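Long-range contact in histidinol-phosphate aminotransferase (Clostridium acetobutylicum, PDB 3FTB), which probably transfers amino groups with pyridoxal 5'-phosphate as cofactor, acting as a histidinol-phosphate aminotransferase of the class I and II family: residues S33-L38 and M213-A218. Residues are numbered along the deposited sequence; the frame is centred on the assembly and turned at random.
Sequences SNINPL and MTKFFA. With PO4 (phosphate ion), chain E.
The loop carrying Lys215, which by its sequence setting is probably the lysine that binds pyridoxal phosphate in this family, packs on Ile35 and Asn36 in the loop after strand 29-30. Ile35 CD1 presses on Lys215 CD at 3.4 Å, tight for two carbons, where the side chains cross at about a right angle. A bend in the lysine (chi2 -58°) also brings CD 3.3 Å from Asn34 O, a carbonyl hydrogen-bonded to Asn298. Lys215 NZ is hydrogen-bonded to Tyr58 OH of the second subunit. Ile35 CG2, on the other branch, lies 3.5 Å from Ala218 CA.

Asn36 grips the Lys215-Ala218 type I turn twice. Its N donates to Lys215 O at 3.2 Å, while Ala218 N closes the turn onto that oxygen from the opposite face. With CG anti to the backbone N (chi1 -168°), the amide reaches the turn, and ND2 gives Phe216 O a bent bond of 3.0 Å (131° at the hydrogen), tilted out of the planes of both the Asn36 amide and the Phe216 carbonyl. OD1 takes Leu38 N at 2.7 Å in an Asx turn, so both ends of the amide are fixed.

Thr214 OG1 donates to the phosphate ion, also held by Ser88, Ala87 and Arg223, probably marking the cofactor phosphate site. Asn36 thus fixes the turn's backbone, and Ile35 packs against the lysine's aliphatic part, while the Lys215 amine is hydrogen-bonded to the other subunit.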
loop_
_atom_site.group_PDB
_atom_site.type_symbol
_atom_site.label_atom_id
_atom_site.label_comp_id
_atom_site.label_asym_id
_atom_site.label_seq_id
_atom_site.Cartn_x
_atom_site.Cartn_y
_atom_site.Cartn_z
ATOM N N SER A 33 -4.644 -5.423 -21.970
ATOM C CA SER A 33 -4.552 -4.288 -21.058
ATOM C C SER A 33 -5.542 -3.157 -21.383
ATOM O O SER A 33 -5.609 -2.666 -22.515
ATOM C CB SER A 33 -3.129 -3.741 -21.056
ATOM O OG SER A 33 -3.122 -2.387 -20.647
ATOM N N ASN A 34 -6.305 -2.739 -20.381
ATOM C CA ASN A 34 -7.303 -1.690 -20.572
ATOM C C ASN A 34 -6.958 -0.400 -19.832
ATOM O O ASN A 34 -7.762 0.131 -19.073
ATOM C CB ASN A 34 -8.687 -2.173 -20.133
ATOM C CG ASN A 34 -9.022 -3.566 -20.648
ATOM O OD1 ASN A 34 -9.595 -4.372 -19.923
ATOM N ND2 ASN A 34 -8.681 -3.848 -21.899
ATOM N N ILE A 35 -5.753 0.105 -20.053
ATOM C CA ILE A 35 -5.369 1.394 -19.504
ATOM C C ILE A 35 -5.597 2.437 -20.582
ATOM O O ILE A 35 -5.470 2.141 -21.768
ATOM C CB ILE A 35 -3.890 1.422 -19.054
ATOM C CG1 ILE A 35 -3.600 0.262 -18.086
ATOM C CG2 ILE A 35 -3.521 2.793 -18.431
ATOM C CD1 ILE A 35 -4.475 0.241 -16.815
ATOM N N ASN A 36 -5.951 3.646 -20.156
ATOM C CA ASN A 36 -6.196 4.777 -21.046
ATOM C C ASN A 36 -4.974 5.073 -21.910
ATOM O O ASN A 36 -3.868 5.224 -21.397
ATOM C CB ASN A 36 -6.580 6.004 -20.201
ATOM C CG ASN A 36 -7.131 7.155 -21.025
ATOM O OD1 ASN A 36 -6.575 7.524 -22.060
ATOM N ND2 ASN A 36 -8.218 7.753 -20.542
ATOM N N PRO A 37 -5.173 5.162 -23.232
ATOM C CA PRO A 37 -4.111 5.352 -24.220
ATOM C C PRO A 37 -3.643 6.806 -24.286
ATOM O O PRO A 37 -2.524 7.081 -24.721
ATOM C CB PRO A 37 -4.827 4.978 -25.515
ATOM C CG PRO A 37 -6.138 5.605 -25.312
ATOM C CD PRO A 37 -6.485 5.169 -23.896
ATOM N N LEU A 38 -4.503 7.724 -23.857
ATOM C CA LEU A 38 -4.197 9.150 -23.904
ATOM C C LEU A 38 -3.191 9.568 -22.835
ATOM O O LEU A 38 -2.994 10.759 -22.588
ATOM C CB LEU A 38 -5.483 9.964 -23.801
ATOM C CG LEU A 38 -6.283 9.822 -25.095
ATOM C CD1 LEU A 38 -7.786 9.843 -24.854
ATOM C CD2 LEU A 38 -5.859 10.897 -26.086
ATOM N N MET A 213 -8.392 5.340 -10.026
ATOM C CA MET A 213 -7.712 6.268 -10.922
ATOM C C MET A 213 -6.785 5.478 -11.831
ATOM O O MET A 213 -6.044 6.045 -12.634
ATOM C CB MET A 213 -6.876 7.265 -10.119
ATOM C CG MET A 213 -7.666 8.280 -9.282
ATOM S SD MET A 213 -6.595 9.625 -8.706
ATOM C CE MET A 213 -6.317 10.498 -10.258
ATOM N N THR A 214 -6.843 4.157 -11.684
ATOM C CA THR A 214 -5.914 3.227 -12.326
ATOM C C THR A 214 -6.158 3.006 -13.815
ATOM O O THR A 214 -5.221 2.922 -14.590
ATOM C CB THR A 214 -5.967 1.865 -11.630
ATOM O OG1 THR A 214 -5.935 2.063 -10.210
ATOM C CG2 THR A 214 -4.798 1.005 -12.060
ATOM N N LYS A 215 -7.420 2.904 -14.210
ATOM C CA LYS A 215 -7.740 2.634 -15.598
ATOM C C LYS A 215 -7.929 3.939 -16.361
ATOM O O LYS A 215 -7.164 4.242 -17.277
ATOM C CB LYS A 215 -8.992 1.749 -15.703
ATOM C CG LYS A 215 -8.819 0.330 -15.156
ATOM C CD LYS A 215 -7.682 -0.410 -15.854
ATOM C CE LYS A 215 -7.705 -1.913 -15.565
ATOM N NZ LYS A 215 -7.278 -2.236 -14.176
ATOM N N PHE A 216 -8.932 4.714 -15.958
ATOM C CA PHE A 216 -9.316 5.933 -16.670
ATOM C C PHE A 216 -8.283 7.068 -16.648
ATOM O O PHE A 216 -8.221 7.877 -17.585
ATOM C CB PHE A 216 -10.655 6.450 -16.149
ATOM C CG PHE A 216 -11.220 7.589 -16.953
ATOM C CD1 PHE A 216 -11.653 7.394 -18.254
ATOM C CD2 PHE A 216 -11.329 8.856 -16.401
ATOM C CE1 PHE A 216 -12.179 8.446 -18.990
ATOM C CE2 PHE A 216 -11.849 9.899 -17.130
ATOM C CZ PHE A 216 -12.276 9.695 -18.425
ATOM N N PHE A 217 -7.486 7.131 -15.584
ATOM C CA PHE A 217 -6.493 8.196 -15.428
ATOM C C PHE A 217 -5.090 7.729 -15.779
ATOM O O PHE A 217 -4.113 8.458 -15.560
ATOM C CB PHE A 217 -6.530 8.793 -14.006
ATOM C CG PHE A 217 -7.713 9.694 -13.762
ATOM C CD1 PHE A 217 -8.854 9.210 -13.143
ATOM C CD2 PHE A 217 -7.691 11.016 -14.178
ATOM C CE1 PHE A 217 -9.953 10.024 -12.930
ATOM C CE2 PHE A 217 -8.784 11.839 -13.974
ATOM C CZ PHE A 217 -9.925 11.338 -13.347
ATOM N N ALA A 218 -5.011 6.514 -16.321
ATOM C CA ALA A 218 -3.794 5.968 -16.930
ATOM C C ALA A 218 -2.621 5.765 -15.972
ATOM O O ALA A 218 -1.472 5.592 -16.421
ATOM C CB ALA A 218 -3.355 6.824 -18.130
HETATM P P PO4 E . -6.093 -1.498 -9.235
HETATM O O1 PO4 E . -5.655 -2.009 -7.887
HETATM O O2 PO4 E . -6.883 -0.233 -9.075
HETATM O O3 PO4 E . -4.901 -1.176 -10.100
HETATM O O4 PO4 E . -6.968 -2.543 -9.877
#